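Local atomic coordinates of CdiA-CT toxin, Conserved domain protein (Yersinia pseudotuberculosis serotype O:3, PDB entry 4ZQU), a protein that acts as the toxin of a contact-dependent growth inhibition system, probably as a PDDEXK-family endonuclease, and is bound by its immunity protein CdiI. Residues 31-45 against 82-96. Sequence-based numbering, arbitrary orientation.
Sequences TGAVVSAKSLDTQTM and MITSKEVRLAVPVNT
With its CG1 opposite the carbonyl carbon (chi1 -60°), V34 lays that methyl across the I83 side chain at about a right angle, CG1 to CG1 3.7 Å, while CG2 rests against K86 CG and also meets I83 CG2, the V34 and K86 side chains lying side by side. Bends at chi2 and chi3 (61° and 78°) curl M45 round so that its CE reaches P93 CD at 3.6 Å and also touches V92 CG1 and T96 OG1, while its CB rests on P93 CG. Between these two ends, strands 33-39 and 85-92 run parallel as the central pair of the mixed sheet, the core expected of a PDDEXK restriction endonuclease-like fold. Backbone bonds zip them from V34 to L40; S36 N to E87 O, 2.7 Å, is almost straight and nearly follows the carbonyl axis, whereas E87 N to V34 O is weak. A water donates to V34 O as well. On one face, K38 CG and CD lie alongside L90 CD1, and K38 NZ continues to S57 on helix 53-66, which also covers V88 and L90. On the other, V35 CG1 meets R89 CG at 3.6 Å and V35 CG2 approaches E87 OE1, whose partner oxygen OE2 bonds T119 on the adjoining strand 117-122; helix 3-9 packs there through V7 and W3. At the entry to the strands, T84 OG1 donates to T31 O (2.7 Å) from above the carbonyl plane, and R28 of the CdiI chain packs on T84. Past the strands, D41 caps helix 42-47, its OD1 taking both N and OG1 of T44. N95 ND2 reaches T42 O at 3.1 Å, tying the first turn of that helix to the loop after P93; N95 OD1 is buried there without a polar partner.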
loop_
_atom_site.group_PDB
_atom_site.type_symbol
_atom_site.label_atom_id
_atom_site.label_comp_id
_atom_site.label_asym_id
_atom_site.label_seq_id
_atom_site.Cartn_x
_atom_site.Cartn_y
_atom_site.Cartn_z
ATOM N N THR A 31 10.079 10.040 2.821
ATOM C CA THR A 31 11.356 9.336 2.949
ATOM C C THR A 31 11.261 7.844 2.629
ATOM O O THR A 31 12.241 7.239 2.196
ATOM C CB THR A 31 11.951 9.487 4.365
ATOM O OG1 THR A 31 11.218 8.674 5.290
ATOM C CG2 THR A 31 11.911 10.938 4.810
ATOM N N GLY A 32 10.095 7.248 2.849
ATOM C CA GLY A 32 9.896 5.849 2.520
ATOM C C GLY A 32 10.109 4.909 3.688
ATOM O O GLY A 32 10.137 3.691 3.522
ATOM N N ALA A 33 10.270 5.479 4.876
ATOM C CA ALA A 33 10.407 4.689 6.090
ATOM C C ALA A 33 9.059 4.114 6.500
ATOM O O ALA A 33 8.103 4.862 6.703
ATOM C CB ALA A 33 10.984 5.536 7.205
ATOM N N VAL A 34 8.970 2.791 6.614
ATOM C CA VAL A 34 7.735 2.171 7.086
ATOM C C VAL A 34 7.850 1.790 8.556
ATOM O O VAL A 34 8.922 1.416 9.033
ATOM C CB VAL A 34 7.350 0.917 6.267
ATOM C CG1 VAL A 34 7.146 1.272 4.814
ATOM C CG2 VAL A 34 8.400 -0.165 6.404
ATOM N N VAL A 35 6.738 1.901 9.271
ATOM C CA VAL A 35 6.704 1.555 10.681
ATOM C C VAL A 35 5.553 0.604 10.977
ATOM O O VAL A 35 4.411 0.854 10.589
ATOM C CB VAL A 35 6.567 2.805 11.570
ATOM C CG1 VAL A 35 6.424 2.407 13.030
ATOM C CG2 VAL A 35 7.758 3.728 11.383
ATOM N N SER A 36 5.861 -0.493 11.659
ATOM C CA SER A 36 4.830 -1.401 12.141
ATOM C C SER A 36 4.699 -1.290 13.655
ATOM O O SER A 36 5.649 -1.568 14.389
ATOM C CB SER A 36 5.142 -2.840 11.746
ATOM O OG SER A 36 4.111 -3.704 12.192
ATOM N N ALA A 37 3.520 -0.877 14.112
ATOM C CA ALA A 37 3.258 -0.697 15.535
ATOM C C ALA A 37 2.668 -1.959 16.147
ATOM O O ALA A 37 1.493 -2.265 15.948
ATOM C CB ALA A 37 2.321 0.486 15.757
ATOM N N LYS A 38 3.492 -2.687 16.891
ATOM C CA LYS A 38 3.046 -3.893 17.575
ATOM C C LYS A 38 3.028 -3.662 19.081
ATOM O O LYS A 38 3.919 -3.015 19.628
ATOM C CB LYS A 38 3.949 -5.080 17.223
ATOM C CG LYS A 38 3.525 -6.403 17.856
ATOM C CD LYS A 38 4.435 -7.554 17.441
ATOM C CE LYS A 38 4.108 -8.821 18.219
ATOM N NZ LYS A 38 2.717 -9.292 17.968
ATOM N N SER A 39 2.010 -4.189 19.751
ATOM C CA SER A 39 1.879 -4.004 21.190
ATOM C C SER A 39 1.529 -5.301 21.905
ATOM O O SER A 39 0.715 -6.089 21.429
ATOM C CB SER A 39 0.818 -2.946 21.498
ATOM O OG SER A 39 0.657 -2.782 22.897
ATOM N N LEU A 40 2.154 -5.512 23.054
ATOM C CA LEU A 40 1.833 -6.644 23.911
ATOM C C LEU A 40 1.376 -6.138 25.269
ATOM O O LEU A 40 2.143 -5.490 25.973
ATOM C CB LEU A 40 3.043 -7.559 24.069
ATOM C CG LEU A 40 3.522 -8.251 22.794
ATOM C CD1 LEU A 40 4.925 -8.789 22.981
ATOM C CD2 LEU A 40 2.567 -9.368 22.417
ATOM N N ASP A 41 0.128 -6.412 25.635
ATOM C CA ASP A 41 -0.354 -5.983 26.942
ATOM C C ASP A 41 -0.028 -7.034 28.002
ATOM O O ASP A 41 0.532 -8.087 27.691
ATOM C CB ASP A 41 -1.860 -5.675 26.912
ATOM C CG ASP A 41 -2.698 -6.831 26.391
ATOM O OD1 ASP A 41 -2.344 -8.003 26.633
ATOM O OD2 ASP A 41 -3.731 -6.559 25.744
ATOM N N THR A 42 -0.378 -6.736 29.249
ATOM C CA THR A 42 -0.033 -7.592 30.380
ATOM C C THR A 42 -0.669 -8.974 30.274
ATOM O O THR A 42 -0.062 -9.976 30.652
ATOM C CB THR A 42 -0.462 -6.953 31.715
ATOM O OG1 THR A 42 -1.877 -6.729 31.708
ATOM C CG2 THR A 42 0.256 -5.629 31.927
ATOM N N GLN A 43 -1.890 -9.021 29.754
ATOM C CA GLN A 43 -2.622 -10.275 29.643
ATOM C C GLN A 43 -2.039 -11.181 28.565
ATOM O O GLN A 43 -1.850 -12.378 28.788
ATOM C CB GLN A 43 -4.098 -10.003 29.360
ATOM C CG GLN A 43 -4.815 -9.299 30.497
ATOM C CD GLN A 43 -4.906 -10.146 31.752
ATOM O OE1 GLN A 43 -4.126 -9.974 32.690
ATOM N NE2 GLN A 43 -5.863 -11.067 31.776
ATOM N N THR A 44 -1.759 -10.603 27.399
ATOM C CA THR A 44 -1.196 -11.354 26.281
ATOM C C THR A 44 0.233 -11.799 26.589
ATOM O O THR A 44 0.651 -12.894 26.206
ATOM C CB THR A 44 -1.209 -10.521 24.985
ATOM O OG1 THR A 44 -2.531 -10.020 24.752
ATOM C CG2 THR A 44 -0.780 -11.366 23.797
ATOM N N MET A 45 0.976 -10.945 27.287
ATOM C CA MET A 45 2.333 -11.276 27.707
ATOM C C MET A 45 2.313 -12.429 28.705
ATOM O O MET A 45 3.183 -13.299 28.687
ATOM C CB MET A 45 3.023 -10.052 28.315
ATOM C CG MET A 45 4.481 -10.280 28.670
ATOM S SD MET A 45 5.482 -10.698 27.228
ATOM C CE MET A 45 5.705 -9.087 26.489
ATOM N N MET A 82 9.264 1.455 -2.857
ATOM C CA MET A 82 9.019 2.730 -2.189
ATOM C C MET A 82 9.672 2.774 -0.815
ATOM O O MET A 82 10.000 3.842 -0.303
ATOM C CB MET A 82 7.516 2.976 -2.043
ATOM C CG MET A 82 6.714 2.802 -3.319
ATOM S SD MET A 82 4.946 2.658 -2.987
ATOM C CE MET A 82 4.289 2.441 -4.637
ATOM N N ILE A 83 9.853 1.600 -0.224
ATOM C CA ILE A 83 10.314 1.480 1.153
ATOM C C ILE A 83 11.833 1.592 1.270
ATOM O O ILE A 83 12.569 0.835 0.634
ATOM C CB ILE A 83 9.852 0.144 1.755
ATOM C CG1 ILE A 83 8.338 -0.010 1.585
ATOM C CG2 ILE A 83 10.262 0.042 3.213
ATOM C CD1 ILE A 83 7.808 -1.366 1.995
ATOM N N THR A 84 12.298 2.535 2.088
ATOM C CA THR A 84 13.734 2.743 2.269
ATOM C C THR A 84 14.229 2.176 3.594
ATOM O O THR A 84 15.407 1.851 3.737
ATOM C CB THR A 84 14.109 4.237 2.197
ATOM O OG1 THR A 84 13.361 4.970 3.174
ATOM C CG2 THR A 84 13.817 4.796 0.813
ATOM N N SER A 85 13.332 2.067 4.566
ATOM C CA SER A 85 13.678 1.451 5.842
ATOM C C SER A 85 12.447 0.828 6.484
ATOM O O SER A 85 11.321 1.270 6.250
ATOM C CB SER A 85 14.316 2.472 6.787
ATOM O OG SER A 85 13.430 3.541 7.057
ATOM N N LYS A 86 12.671 -0.211 7.283
ATOM C CA LYS A 86 11.590 -0.932 7.940
ATOM C C LYS A 86 11.826 -0.983 9.443
ATOM O O LYS A 86 12.943 -1.235 9.894
ATOM C CB LYS A 86 11.462 -2.348 7.370
ATOM C CG LYS A 86 11.188 -2.390 5.872
ATOM C CD LYS A 86 11.213 -3.808 5.319
ATOM C CE LYS A 86 10.933 -3.804 3.821
ATOM N NZ LYS A 86 10.983 -5.164 3.218
ATOM N N GLU A 87 10.775 -0.739 10.215
ATOM C CA GLU A 87 10.903 -0.729 11.667
ATOM C C GLU A 87 9.669 -1.270 12.370
ATOM O O GLU A 87 8.539 -0.969 11.988
ATOM C CB GLU A 87 11.186 0.687 12.168
ATOM C CG GLU A 87 11.302 0.784 13.679
ATOM C CD GLU A 87 11.377 2.208 14.169
ATOM O OE1 GLU A 87 10.978 3.118 13.413
ATOM O OE2 GLU A 87 11.839 2.419 15.310
ATOM N N VAL A 88 9.892 -2.070 13.405
ATOM C CA VAL A 88 8.806 -2.496 14.271
ATOM C C VAL A 88 8.901 -1.777 15.612
ATOM O O VAL A 88 9.897 -1.902 16.325
ATOM C CB VAL A 88 8.818 -4.014 14.506
ATOM C CG1 VAL A 88 7.628 -4.416 15.363
ATOM C CG2 VAL A 88 8.800 -4.759 13.182
ATOM N N ARG A 89 7.865 -1.009 15.936
ATOM C CA ARG A 89 7.776 -0.330 17.223
ATOM C C ARG A 89 7.007 -1.200 18.210
ATOM O O ARG A 89 5.780 -1.305 18.135
ATOM C CB ARG A 89 7.105 1.036 17.070
ATOM C CG ARG A 89 7.932 2.055 16.304
ATOM C CD ARG A 89 8.902 2.784 17.218
ATOM N NE ARG A 89 8.208 3.564 18.243
ATOM C CZ ARG A 89 7.758 4.804 18.067
ATOM N NH1 ARG A 89 7.926 5.416 16.902
ATOM N NH2 ARG A 89 7.139 5.432 19.059
ATOM N N LEU A 90 7.739 -1.820 19.130
ATOM C CA LEU A 90 7.172 -2.824 20.023
ATOM C C LEU A 90 6.942 -2.302 21.436
ATOM O O LEU A 90 7.865 -1.817 22.089
ATOM C CB LEU A 90 8.086 -4.049 20.075
ATOM C CG LEU A 90 7.604 -5.234 20.910
ATOM C CD1 LEU A 90 6.398 -5.895 20.259
ATOM C CD2 LEU A 90 8.729 -6.236 21.113
ATOM N N ALA A 91 5.704 -2.415 21.904
ATOM C CA ALA A 91 5.374 -2.079 23.282
ATOM C C ALA A 91 5.305 -3.347 24.129
ATOM O O ALA A 91 4.635 -4.310 23.761
ATOM C CB ALA A 91 4.062 -1.319 23.346
ATOM N N VAL A 92 6.014 -3.348 25.255
ATOM C CA VAL A 92 5.981 -4.473 26.184
ATOM C C VAL A 92 5.659 -3.995 27.604
ATOM O O VAL A 92 6.083 -2.914 28.013
ATOM C CB VAL A 92 7.318 -5.256 26.185
ATOM C CG1 VAL A 92 7.554 -5.908 24.829
ATOM C CG2 VAL A 92 8.479 -4.350 26.559
ATOM N N PRO A 93 4.891 -4.800 28.355
ATOM C CA PRO A 93 4.427 -4.424 29.693
ATOM C C PRO A 93 5.466 -4.648 30.788
ATOM O O PRO A 93 6.575 -5.105 30.516
ATOM C CB PRO A 93 3.221 -5.337 29.902
ATOM C CG PRO A 93 3.559 -6.557 29.135
ATOM C CD PRO A 93 4.364 -6.113 27.945
ATOM N N VAL A 94 5.088 -4.335 32.022
ATOM C CA VAL A 94 5.997 -4.416 33.159
ATOM C C VAL A 94 6.169 -5.842 33.672
ATOM O O VAL A 94 7.188 -6.167 34.280
ATOM C CB VAL A 94 5.511 -3.524 34.317
ATOM C CG1 VAL A 94 5.544 -2.061 33.904
ATOM C CG2 VAL A 94 4.108 -3.926 34.746
ATOM N N ASN A 95 5.177 -6.692 33.421
ATOM C CA ASN A 95 5.224 -8.073 33.897
ATOM C C ASN A 95 6.010 -8.986 32.959
ATOM O O ASN A 95 5.937 -10.211 33.067
ATOM C CB ASN A 95 3.807 -8.624 34.093
ATOM C CG ASN A 95 3.051 -8.780 32.784
ATOM O OD1 ASN A 95 3.210 -7.979 31.864
ATOM N ND2 ASN A 95 2.222 -9.815 32.698
ATOM N N THR A 96 6.756 -8.382 32.038
ATOM C CA THR A 96 7.624 -9.133 31.141
ATOM C C THR A 96 8.761 -9.769 31.933
ATOM O O THR A 96 9.562 -9.071 32.555
ATOM C CB THR A 96 8.207 -8.236 30.032
ATOM O OG1 THR A 96 7.139 -7.619 29.299
ATOM C CG2 THR A 96 9.070 -9.054 29.081
HETATM O O HOH W 1 11.317 2.532 9.496
#